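Local atomic coordinates of meso-diaminopimelate dehydrogenase (Clostridium tetani, PDB entry 3WGY), a protein that catalyses the reversible NADP-dependent oxidative deamination of meso-2,6-diaminopimelate, releasing ammonia. Residues D91-D94 with R98-Q101; P100-R105 with S117-G122; Q79-A84 with D107-K112; T121-G126 with A277-S282. The protein carries 6 engineered substitutions. All coordinates share one frame; numbering follows the deposited sequence.

Contact 1 (D91-D94 with R98-Q101)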
loop_
_atom_site.group_PDB
_atom_site.type_symbol
_atom_site.label_atom_id
_atom_site.label_comp_id
_atom_site.label_asym_id
_atom_site.label_seq_id
_atom_site.Cartn_x
_atom_site.Cartn_y
_atom_site.Cartn_z
ATOM N N ASP B 91 -10.629 5.989 -16.056
ATOM C CA ASP B 91 -11.917 6.229 -15.413
ATOM C C ASP B 91 -11.951 5.655 -14.000
ATOM O O ASP B 91 -11.062 4.897 -13.595
ATOM C CB ASP B 91 -13.073 5.649 -16.238
ATOM C CG ASP B 91 -13.119 4.132 -16.217
ATOM O OD1 ASP B 91 -13.054 3.543 -15.116
ATOM O OD2 ASP B 91 -13.239 3.524 -17.307
ATOM N N SER B 92 -12.988 6.012 -13.252
ATOM C CA SER B 92 -13.129 5.549 -11.880
ATOM C C SER B 92 -14.416 4.755 -11.690
ATOM O O SER B 92 -15.025 4.797 -10.620
ATOM C CB SER B 92 -13.120 6.749 -10.941
ATOM O OG SER B 92 -14.108 7.683 -11.350
ATOM N N PHE B 93 -14.829 4.051 -12.740
ATOM C CA PHE B 93 -16.040 3.229 -12.714
ATOM C C PHE B 93 -16.073 2.534 -11.354
ATOM O O PHE B 93 -15.203 1.721 -11.056
ATOM C CB PHE B 93 -15.965 2.218 -13.863
ATOM C CG PHE B 93 -17.236 1.457 -14.100
ATOM C CD1 PHE B 93 -17.522 0.303 -13.372
ATOM C CD2 PHE B 93 -18.144 1.884 -15.063
ATOM C CE1 PHE B 93 -18.695 -0.415 -13.605
ATOM C CE2 PHE B 93 -19.322 1.169 -15.302
ATOM C CZ PHE B 93 -19.594 0.020 -14.573
ATOM N N ASP B 94 -17.065 2.853 -10.525
ATOM C CA ASP B 94 -17.113 2.263 -9.184
ATOM C C ASP B 94 -18.172 1.209 -8.879
ATOM O O ASP B 94 -18.382 0.873 -7.707
ATOM C CB ASP B 94 -17.223 3.363 -8.122
ATOM C CG ASP B 94 -18.508 4.167 -8.246
ATOM O OD1 ASP B 94 -19.534 3.587 -8.658
ATOM O OD2 ASP B 94 -18.491 5.375 -7.915
ATOM N N ARG B 98 -20.534 -4.647 -11.501
ATOM C CA ARG B 98 -20.510 -4.578 -12.954
ATOM C C ARG B 98 -19.107 -4.366 -13.518
ATOM O O ARG B 98 -18.944 -4.202 -14.723
ATOM C CB ARG B 98 -21.439 -3.459 -13.441
ATOM C CG ARG B 98 -22.927 -3.739 -13.228
ATOM C CD ARG B 98 -23.427 -4.845 -14.160
ATOM N NE ARG B 98 -24.278 -4.338 -15.238
ATOM C CZ ARG B 98 -25.510 -3.861 -15.062
ATOM N NH1 ARG B 98 -26.211 -3.419 -16.100
ATOM N NH2 ARG B 98 -26.048 -3.828 -13.850
ATOM N N ILE B 99 -18.097 -4.379 -12.650
ATOM C CA ILE B 99 -16.719 -4.178 -13.093
ATOM C C ILE B 99 -16.259 -5.193 -14.146
ATOM O O ILE B 99 -15.681 -4.814 -15.163
ATOM C CB ILE B 99 -15.733 -4.171 -11.882
ATOM C CG1 ILE B 99 -15.694 -2.770 -11.268
ATOM C CG2 ILE B 99 -14.335 -4.592 -12.320
ATOM C CD1 ILE B 99 -14.720 -2.615 -10.107
ATOM N N PRO B 100 -16.506 -6.495 -13.919
ATOM C CA PRO B 100 -16.085 -7.501 -14.900
ATOM C C PRO B 100 -16.581 -7.171 -16.305
ATOM O O PRO B 100 -15.842 -7.284 -17.282
ATOM C CB PRO B 100 -16.708 -8.784 -14.360
ATOM C CG PRO B 100 -16.633 -8.578 -12.880
ATOM C CD PRO B 100 -17.101 -7.141 -12.733
ATOM N N GLN B 101 -17.839 -6.753 -16.388
ATOM C CA GLN B 101 -18.466 -6.409 -17.659
ATOM C C GLN B 101 -17.890 -5.136 -18.264
ATOM O O GLN B 101 -17.718 -5.043 -19.480
ATOM C CB GLN B 101 -19.973 -6.243 -17.459
ATOM C CG GLN B 101 -20.756 -5.970 -18.730
ATOM C CD GLN B 101 -21.482 -4.639 -18.690
ATOM O OE1 GLN B 101 -22.568 -4.503 -19.248
ATOM N NE2 GLN B 101 -20.879 -3.645 -18.036
#
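The ring of F93 meets R98, just before helix 99-113, and I99, its first residue. The bond from CA to CB of F93 points at the helix, and with CG anti to the backbone N (chi1 -170°) the ring is carried on to it; CD1, CE1 and CZ make the contact. Nearest the backbone, CD1 of F93 meets CG1 of I99 at 4.1 Å; the two side chains run past each other in opposite directions. Farther out, CE1 of F93 lies 4.0 Å from the carbonyl O of R98, close to the peptide joining R98 to I99, which it meets obliquely. At the tip, CZ of F93 comes within 4.1 Å of CB of R98, the last atom of that arginine to take part, since its chain bends at chi2 and chi3 and carries the guanidinium away. These are loose van der Waals contacts. The base of F93 is fixed by an Asx turn: F93 N donates to OD1 of D91 at 3.0 Å, nearly straight at 162° but from above the carboxylate plane, 41° out of it. The same OD1 also accepts from S120 N, and F93 O accepts from S120 OG. The contact thus closes the loop from strand 88-90 into helix 99-113: the F93 ring stacks on H102 one turn along the helix, the 117-122 segment backs the loop, and I99 packs on L326 of the second subunit.

Contact 2 (P100-R105 with S117-G122)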
loop_
_atom_site.group_PDB
_atom_site.type_symbol
_atom_site.label_atom_id
_atom_site.label_comp_id
_atom_site.label_asym_id
_atom_site.label_seq_id
_atom_site.Cartn_x
_atom_site.Cartn_y
_atom_site.Cartn_z
ATOM N N PRO B 100 -16.506 -6.495 -13.919
ATOM C CA PRO B 100 -16.085 -7.501 -14.900
ATOM C C PRO B 100 -16.581 -7.171 -16.305
ATOM O O PRO B 100 -15.842 -7.284 -17.282
ATOM C CB PRO B 100 -16.708 -8.784 -14.360
ATOM C CG PRO B 100 -16.633 -8.578 -12.880
ATOM C CD PRO B 100 -17.101 -7.141 -12.733
ATOM N N GLN B 101 -17.839 -6.753 -16.388
ATOM C CA GLN B 101 -18.466 -6.409 -17.659
ATOM C C GLN B 101 -17.890 -5.136 -18.264
ATOM O O GLN B 101 -17.718 -5.043 -19.480
ATOM C CB GLN B 101 -19.973 -6.243 -17.459
ATOM C CG GLN B 101 -20.756 -5.970 -18.730
ATOM C CD GLN B 101 -21.482 -4.639 -18.690
ATOM O OE1 GLN B 101 -22.568 -4.503 -19.248
ATOM N NE2 GLN B 101 -20.879 -3.645 -18.036
ATOM N N HIS B 102 -17.609 -4.150 -17.417
ATOM C CA HIS B 102 -17.054 -2.890 -17.888
ATOM C C HIS B 102 -15.691 -3.171 -18.502
ATOM O O HIS B 102 -15.329 -2.595 -19.532
ATOM C CB HIS B 102 -16.914 -1.911 -16.721
ATOM C CG HIS B 102 -16.408 -0.558 -17.123
ATOM N ND1 HIS B 102 -17.096 0.267 -17.991
ATOM C CD2 HIS B 102 -15.293 0.121 -16.761
ATOM C CE1 HIS B 102 -16.427 1.394 -18.144
ATOM N NE2 HIS B 102 -15.328 1.330 -17.411
ATOM N N PHE B 103 -14.947 -4.070 -17.865
ATOM C CA PHE B 103 -13.621 -4.442 -18.340
ATOM C C PHE B 103 -13.685 -4.997 -19.760
ATOM O O PHE B 103 -12.996 -4.513 -20.657
ATOM C CB PHE B 103 -12.999 -5.493 -17.418
ATOM C CG PHE B 103 -11.574 -5.815 -17.758
ATOM C CD1 PHE B 103 -10.563 -4.899 -17.491
ATOM C CD2 PHE B 103 -11.247 -7.008 -18.392
ATOM C CE1 PHE B 103 -9.246 -5.162 -17.853
ATOM C CE2 PHE B 103 -9.932 -7.283 -18.763
ATOM C CZ PHE B 103 -8.929 -6.355 -18.491
ATOM N N GLU B 104 -14.511 -6.017 -19.961
ATOM C CA GLU B 104 -14.646 -6.629 -21.280
ATOM C C GLU B 104 -14.983 -5.596 -22.348
ATOM O O GLU B 104 -14.327 -5.539 -23.389
ATOM C CB GLU B 104 -15.730 -7.711 -21.263
ATOM C CG GLU B 104 -15.381 -8.934 -20.437
ATOM C CD GLU B 104 -14.094 -9.604 -20.892
ATOM O OE1 GLU B 104 -14.003 -9.986 -22.081
ATOM O OE2 GLU B 104 -13.175 -9.749 -20.057
ATOM N N ARG B 105 -15.999 -4.778 -22.079
ATOM C CA ARG B 105 -16.436 -3.749 -23.022
ATOM C C ARG B 105 -15.283 -2.830 -23.414
ATOM O O ARG B 105 -14.999 -2.629 -24.600
ATOM C CB ARG B 105 -17.572 -2.912 -22.411
ATOM C CG ARG B 105 -18.098 -1.790 -23.320
ATOM C CD ARG B 105 -19.446 -2.153 -23.956
ATOM N NE ARG B 105 -19.600 -1.618 -25.313
ATOM C CZ ARG B 105 -20.156 -0.449 -25.621
ATOM N NH1 ARG B 105 -20.634 0.347 -24.670
ATOM N NH2 ARG B 105 -20.231 -0.072 -26.893
ATOM N N SER B 117 -6.896 1.503 -21.925
ATOM C CA SER B 117 -7.881 2.097 -21.027
ATOM C C SER B 117 -7.763 1.582 -19.604
ATOM O O SER B 117 -7.803 0.378 -19.368
ATOM C CB SER B 117 -9.301 1.820 -21.525
ATOM O OG SER B 117 -9.558 2.495 -22.739
ATOM N N LEU B 118 -7.620 2.499 -18.660
ATOM C CA LEU B 118 -7.536 2.128 -17.254
ATOM C C LEU B 118 -8.923 2.293 -16.639
ATOM O O LEU B 118 -9.487 3.383 -16.645
ATOM C CB LEU B 118 -6.538 3.026 -16.517
ATOM C CG LEU B 118 -6.591 2.905 -14.992
ATOM C CD1 LEU B 118 -6.311 1.460 -14.593
ATOM C CD2 LEU B 118 -5.571 3.859 -14.357
ATOM N N ILE B 119 -9.479 1.207 -16.125
ATOM C CA ILE B 119 -10.797 1.275 -15.510
ATOM C C ILE B 119 -10.735 1.079 -13.997
ATOM O O ILE B 119 -9.790 0.489 -13.470
ATOM C CB ILE B 119 -11.744 0.194 -16.063
ATOM C CG1 ILE B 119 -11.352 -1.170 -15.496
ATOM C CG2 ILE B 119 -11.667 0.155 -17.595
ATOM C CD1 ILE B 119 -12.427 -2.216 -15.627
ATOM N N SER B 120 -11.748 1.603 -13.316
ATOM C CA SER B 120 -11.901 1.469 -11.878
ATOM C C SER B 120 -10.759 1.902 -10.961
ATOM O O SER B 120 -10.373 1.161 -10.050
ATOM C CB SER B 120 -12.282 0.021 -11.553
ATOM O OG SER B 120 -13.463 -0.368 -12.243
ATOM N N THR B 121 -10.212 3.091 -11.185
ATOM C CA THR B 121 -9.161 3.580 -10.303
ATOM C C THR B 121 -9.800 4.613 -9.362
ATOM O O THR B 121 -10.943 5.027 -9.572
ATOM C CB THR B 121 -7.976 4.196 -11.096
ATOM O OG1 THR B 121 -6.897 4.479 -10.192
ATOM C CG2 THR B 121 -8.391 5.462 -11.798
ATOM N N GLY B 122 -9.068 5.010 -8.326
ATOM C CA GLY B 122 -9.577 5.952 -7.339
ATOM C C GLY B 122 -9.186 5.364 -5.993
ATOM O O GLY B 122 -8.187 4.634 -5.937
#
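I119, following L118 of strand 116-118, packs against H102 and F103 of helix 99-113, and all three side chains are buried. The apolar contacts divide between the two aromatic residues: CB and CG2 of I119 face H102, and CD1 faces F103. CB of I119 meets the edge of the imidazole, near the ring plane, at 3.6 Å from CD2 of H102. CG2 of I119 lies beside the same CD2-NE2 bond but well off the ring plane, 3.8 Å from NE2 of H102. On the other side, CD1 of I119 touches the helix backbone at 3.7 Å from CA of F103. The same methyl lies in the plane of the phenyl ring, at its edge, 3.8 Å from CD1 of F103. The chi1 of I119 (74°) places CG1 between the backbone N and the carbonyl carbon and so leads CD1 to F103, while CG2 stays on the histidine.

Polar interactions reach beyond the two segments. NE2 of H102 is hydrogen-bonded to OD2 of D91, and the F103 ring makes a cation-pi contact with R322 of the second subunit. Within the helix E104 N donates to P100 O at 3.2 Å, while the backbone of L118 pairs with T89 and D91, and that of I119 with V303.

Helix and strand here are consecutive elements of a beta-alpha-beta unit in the Rossmann-type sheet. Their direct contact is apolar, and a polar link between the helix and the 117-122 segment runs through D91, which bonds both H102 NE2 and S120 N.

Contact 3 (Q79-A84 with D107-K112)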
loop_
_atom_site.group_PDB
_atom_site.type_symbol
_atom_site.label_atom_id
_atom_site.label_comp_id
_atom_site.label_asym_id
_atom_site.label_seq_id
_atom_site.Cartn_x
_atom_site.Cartn_y
_atom_site.Cartn_z
ATOM N N GLN B 79 -20.187 6.358 -21.499
ATOM C CA GLN B 79 -19.337 6.872 -22.563
ATOM C C GLN B 79 -17.834 6.676 -22.424
ATOM O O GLN B 79 -17.041 7.460 -22.946
ATOM C CB GLN B 79 -19.645 8.343 -22.837
ATOM C CG GLN B 79 -19.127 8.797 -24.196
ATOM C CD GLN B 79 -19.859 10.002 -24.745
ATOM O OE1 GLN B 79 -19.836 11.075 -24.149
ATOM N NE2 GLN B 79 -20.509 9.830 -25.892
ATOM N N GLY B 80 -17.444 5.637 -21.702
ATOM C CA GLY B 80 -16.034 5.332 -21.593
ATOM C C GLY B 80 -15.764 4.696 -22.944
ATOM O O GLY B 80 -14.754 4.978 -23.590
ATOM N N PRO B 81 -16.679 3.828 -23.402
ATOM C CA PRO B 81 -16.579 3.134 -24.686
ATOM C C PRO B 81 -16.444 4.068 -25.885
ATOM O O PRO B 81 -15.676 3.797 -26.809
ATOM C CB PRO B 81 -17.869 2.329 -24.724
ATOM C CG PRO B 81 -18.018 1.930 -23.307
ATOM C CD PRO B 81 -17.765 3.235 -22.598
ATOM N N MET B 82 -17.190 5.163 -25.869
ATOM C CA MET B 82 -17.147 6.113 -26.968
ATOM C C MET B 82 -15.824 6.870 -27.033
ATOM O O MET B 82 -15.342 7.189 -28.124
ATOM C CB MET B 82 -18.304 7.104 -26.857
ATOM C CG MET B 82 -19.682 6.452 -26.750
ATOM S SD MET B 82 -19.965 5.077 -27.911
ATOM C CE MET B 82 -19.771 5.904 -29.508
ATOM N N ILE B 83 -15.236 7.161 -25.875
ATOM C CA ILE B 83 -13.964 7.881 -25.828
ATOM C C ILE B 83 -12.791 6.931 -26.071
ATOM O O ILE B 83 -11.779 7.318 -26.656
ATOM C CB ILE B 83 -13.718 8.546 -24.450
ATOM C CG1 ILE B 83 -15.004 9.179 -23.918
ATOM C CG2 ILE B 83 -12.609 9.595 -24.578
ATOM C CD1 ILE B 83 -15.585 10.258 -24.786
ATOM N N ALA B 84 -12.928 5.693 -25.605
ATOM C CA ALA B 84 -11.872 4.695 -25.748
ATOM C C ALA B 84 -11.479 4.428 -27.196
ATOM O O ALA B 84 -10.325 4.108 -27.477
ATOM C CB ALA B 84 -12.288 3.389 -25.074
ATOM N N ASP B 107 -12.115 -3.330 -22.962
ATOM C CA ASP B 107 -10.996 -4.097 -23.503
ATOM C C ASP B 107 -11.136 -4.264 -25.013
ATOM O O ASP B 107 -10.188 -4.027 -25.763
ATOM C CB ASP B 107 -10.914 -5.469 -22.824
ATOM C CG ASP B 107 -9.640 -6.220 -23.178
ATOM O OD1 ASP B 107 -8.555 -5.598 -23.158
ATOM O OD2 ASP B 107 -9.719 -7.435 -23.463
ATOM N N GLU B 108 -12.323 -4.665 -25.456
ATOM C CA GLU B 108 -12.579 -4.846 -26.880
ATOM C C GLU B 108 -12.340 -3.544 -27.638
ATOM O O GLU B 108 -11.547 -3.493 -28.576
ATOM C CB GLU B 108 -14.021 -5.311 -27.104
ATOM C CG GLU B 108 -14.776 -4.509 -28.164
ATOM C CD GLU B 108 -16.179 -5.021 -28.396
ATOM O OE1 GLU B 108 -16.314 -6.152 -28.912
ATOM O OE2 GLU B 108 -17.143 -4.298 -28.059
ATOM N N ILE B 109 -13.034 -2.492 -27.216
ATOM C CA ILE B 109 -12.925 -1.185 -27.849
ATOM C C ILE B 109 -11.500 -0.650 -27.840
ATOM O O ILE B 109 -11.036 -0.095 -28.835
ATOM C CB ILE B 109 -13.845 -0.175 -27.148
ATOM C CG1 ILE B 109 -15.291 -0.676 -27.213
ATOM C CG2 ILE B 109 -13.714 1.186 -27.803
ATOM C CD1 ILE B 109 -16.177 -0.163 -26.102
ATOM N N SER B 110 -10.811 -0.815 -26.714
ATOM C CA SER B 110 -9.437 -0.344 -26.584
ATOM C C SER B 110 -8.522 -1.014 -27.609
ATOM O O SER B 110 -7.853 -0.339 -28.397
ATOM C CB SER B 110 -8.916 -0.625 -25.170
ATOM O OG SER B 110 -9.692 0.061 -24.205
ATOM N N LYS B 111 -8.491 -2.342 -27.591
ATOM C CA LYS B 111 -7.654 -3.087 -28.527
ATOM C C LYS B 111 -8.001 -2.716 -29.966
ATOM O O LYS B 111 -7.144 -2.278 -30.732
ATOM C CB LYS B 111 -7.831 -4.595 -28.311
ATOM C CG LYS B 111 -7.152 -5.115 -27.045
ATOM C CD LYS B 111 -7.354 -6.614 -26.859
ATOM C CE LYS B 111 -6.593 -7.110 -25.640
ATOM N NZ LYS B 111 -6.877 -8.535 -25.319
ATOM N N LYS B 112 -9.270 -2.883 -30.313
ATOM C CA LYS B 112 -9.765 -2.570 -31.645
ATOM C C LYS B 112 -9.242 -1.216 -32.139
ATOM O O LYS B 112 -9.002 -1.032 -33.332
ATOM C CB LYS B 112 -11.295 -2.575 -31.613
ATOM C CG LYS B 112 -11.993 -2.557 -32.962
ATOM C CD LYS B 112 -13.495 -2.710 -32.756
ATOM C CE LYS B 112 -14.271 -2.627 -34.056
ATOM N NZ LYS B 112 -15.740 -2.733 -33.802
#
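Helix 80-84 and the 107-112 part of helix 99-113 run side by side in nearly the same direction, their short axes 10° apart and 9.0 Å at closest approach. They belong to successive crossovers of a Rossmann-type parallel sheet, leading into strands 88-90 and 116-118. The backbones converge toward A84 and S110, both small, whose CA atoms are 5.7 Å apart.

I109 fills the groove from its own helix. Its chi1 of -59° leaves CG2, anti to the backbone N, facing A84, and has CG1 carry CD1 to P81. CG2 of I109 touches the carbonyl O of P81 at 3.4 Å and CB of A84 at 3.8 Å, while CD1 abuts the CA-CB side of the proline ring. S110 adds a looser touch, with its OG 4.3 Å from CB of A84. That hydroxyl is engaged by M106 O one turn earlier and by S117 OG of the adjoining strand, so the serine spends its polarity on its own helix and the sheet. M106 and R105 extend the packing around P81. The tightest point is CD1 of I109 against CB of P81, at 3.3 Å, shorter than a usual carbon-carbon contact.

Contact 4 (T121-G126 with A277-S282)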
loop_
_atom_site.group_PDB
_atom_site.type_symbol
_atom_site.label_atom_id
_atom_site.label_comp_id
_atom_site.label_asym_id
_atom_site.label_seq_id
_atom_site.Cartn_x
_atom_site.Cartn_y
_atom_site.Cartn_z
ATOM N N THR B 121 -10.212 3.091 -11.185
ATOM C CA THR B 121 -9.161 3.580 -10.303
ATOM C C THR B 121 -9.800 4.613 -9.362
ATOM O O THR B 121 -10.943 5.027 -9.572
ATOM C CB THR B 121 -7.976 4.196 -11.096
ATOM O OG1 THR B 121 -6.897 4.479 -10.192
ATOM C CG2 THR B 121 -8.391 5.462 -11.798
ATOM N N GLY B 122 -9.068 5.010 -8.326
ATOM C CA GLY B 122 -9.577 5.952 -7.339
ATOM C C GLY B 122 -9.186 5.364 -5.993
ATOM O O GLY B 122 -8.187 4.634 -5.937
ATOM N N TRP B 123 -9.918 5.650 -4.914
ATOM C CA TRP B 123 -9.528 5.044 -3.645
ATOM C C TRP B 123 -10.239 3.711 -3.428
ATOM O O TRP B 123 -9.662 2.793 -2.858
ATOM C CB TRP B 123 -9.686 6.004 -2.438
ATOM C CG TRP B 123 -11.011 6.687 -2.190
ATOM C CD1 TRP B 123 -11.535 7.748 -2.877
ATOM C CD2 TRP B 123 -11.915 6.433 -1.099
ATOM N NE1 TRP B 123 -12.699 8.175 -2.274
ATOM C CE2 TRP B 123 -12.956 7.385 -1.183
ATOM C CE3 TRP B 123 -11.941 5.494 -0.058
ATOM C CZ2 TRP B 123 -14.015 7.428 -0.266
ATOM C CZ3 TRP B 123 -12.997 5.538 0.856
ATOM C CH2 TRP B 123 -14.016 6.499 0.744
ATOM N N ASP B 124 -11.486 3.601 -3.884
ATOM C CA ASP B 124 -12.206 2.325 -3.819
ATOM C C ASP B 124 -13.385 2.354 -4.773
ATOM O O ASP B 124 -14.413 2.971 -4.488
ATOM C CB ASP B 124 -12.702 1.984 -2.413
ATOM C CG ASP B 124 -13.058 0.499 -2.270
ATOM O OD1 ASP B 124 -12.970 -0.236 -3.283
ATOM O OD2 ASP B 124 -13.421 0.059 -1.154
ATOM N N PRO B 125 -13.256 1.668 -5.918
ATOM C CA PRO B 125 -12.071 0.892 -6.313
ATOM C C PRO B 125 -10.807 1.731 -6.524
ATOM O O PRO B 125 -10.868 2.947 -6.725
ATOM C CB PRO B 125 -12.530 0.212 -7.601
ATOM C CG PRO B 125 -13.402 1.269 -8.214
ATOM C CD PRO B 125 -14.232 1.722 -7.023
ATOM N N GLY B 126 -9.661 1.058 -6.478
ATOM C CA GLY B 126 -8.395 1.739 -6.658
ATOM C C GLY B 126 -7.406 1.358 -5.576
ATOM O O GLY B 126 -6.979 0.206 -5.493
ATOM N N ALA B 277 -13.543 13.988 -3.173
ATOM C CA ALA B 277 -13.455 14.229 -4.612
ATOM C C ALA B 277 -12.074 14.652 -5.101
ATOM O O ALA B 277 -11.608 14.185 -6.144
ATOM C CB ALA B 277 -14.492 15.264 -5.027
ATOM N N GLU B 278 -11.416 15.536 -4.365
ATOM C CA GLU B 278 -10.094 15.981 -4.778
ATOM C C GLU B 278 -9.049 14.875 -4.630
ATOM O O GLU B 278 -8.024 14.874 -5.321
ATOM C CB GLU B 278 -9.674 17.206 -3.974
ATOM C CG GLU B 278 -10.620 18.379 -4.145
ATOM C CD GLU B 278 -9.946 19.697 -3.853
ATOM O OE1 GLU B 278 -9.416 19.873 -2.733
ATOM O OE2 GLU B 278 -9.938 20.555 -4.757
ATOM N N PHE B 279 -9.304 13.929 -3.734
ATOM C CA PHE B 279 -8.357 12.845 -3.554
ATOM C C PHE B 279 -8.514 11.898 -4.729
ATOM O O PHE B 279 -7.533 11.466 -5.325
ATOM C CB PHE B 279 -8.609 12.094 -2.256
ATOM C CG PHE B 279 -7.607 11.008 -2.002
ATOM C CD1 PHE B 279 -6.324 11.318 -1.557
ATOM C CD2 PHE B 279 -7.925 9.683 -2.256
ATOM C CE1 PHE B 279 -5.369 10.315 -1.364
ATOM C CE2 PHE B 279 -6.978 8.670 -2.070
ATOM C CZ PHE B 279 -5.699 8.989 -1.623
ATOM N N THR B 280 -9.758 11.576 -5.057
ATOM C CA THR B 280 -10.039 10.707 -6.192
ATOM C C THR B 280 -9.383 11.318 -7.430
ATOM O O THR B 280 -8.788 10.616 -8.245
ATOM C CB THR B 280 -11.549 10.601 -6.449
ATOM O OG1 THR B 280 -12.183 10.041 -5.296
ATOM C CG2 THR B 280 -11.817 9.715 -7.663
ATOM N N SER B 281 -9.500 12.633 -7.555
ATOM C CA SER B 281 -8.912 13.357 -8.678
ATOM C C SER B 281 -7.390 13.229 -8.721
ATOM O O SER B 281 -6.804 13.073 -9.797
ATOM C CB SER B 281 -9.293 14.834 -8.605
ATOM O OG SER B 281 -10.677 15.005 -8.823
ATOM N N SER B 282 -6.748 13.310 -7.559
ATOM C CA SER B 282 -5.293 13.188 -7.497
ATOM C C SER B 282 -4.888 11.796 -7.940
ATOM O O SER B 282 -3.886 11.619 -8.635
ATOM C CB SER B 282 -4.778 13.426 -6.075
ATOM O OG SER B 282 -4.921 14.777 -5.714
#
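W123 stands at the start of helix 123-138, right after the N-cap glycine G122, and leans on F279 and T280 of helix 276-296, probably where the Rossmann-type domain meets the C-terminal domain. Helix 276-296 follows strand 264-273, and its Y287 and I291 pack on L118 of the Rossmann-type sheet. CG of W123 sits between the backbone N and the carbonyl carbon (chi1 54°), which brings the CD1 edge of the indole to T280. CB of W123 rests at the edge of the F279 phenyl, near the ring plane, 3.8 Å from CE2 of F279; the two side chains cross at about a right angle. L271 and L273 of strand 264-273 touch both aromatics.

T280 works with both branches. Its CG2, anti to the backbone N, lies 4.4 Å from CA of G122, which has no side chain and adopts a positive phi (135°). The side chain of W123 is about 10 Å from the bound 2-oxo-4-methylpentanoic acid. OG1 of T280 is hydrogen-bonded to S276 O of its own helix and lies in the indole plane, at the edge, 3.4 Å from CD1 of W123.

In the fold
Contacts 1, 2 and 3 follow helix 99-113 from its start toward its end: contact 1 fits the loop after strand 88-90 to the first turn, contact 2 the 117-122 segment to the part that follows, contact 3 a parallel helix to the later part. Contacts 2 and 3 are buried throughout and apolar; contact 1 is partly buried, aromatic, and flanked by polar bonds of its loop. Contact 4 lies nearest the centre of the chain, uses other helices, and mixes aromatic with hydroxyl chemistry. The 117-122 and 121-126 segments join it to contact 2, and D91 O to T121 N (3.1 Å, probably a hydrogen bond) to contact 1. Contacts 1, 2 and 4 border the second subunit; contact 3 does not.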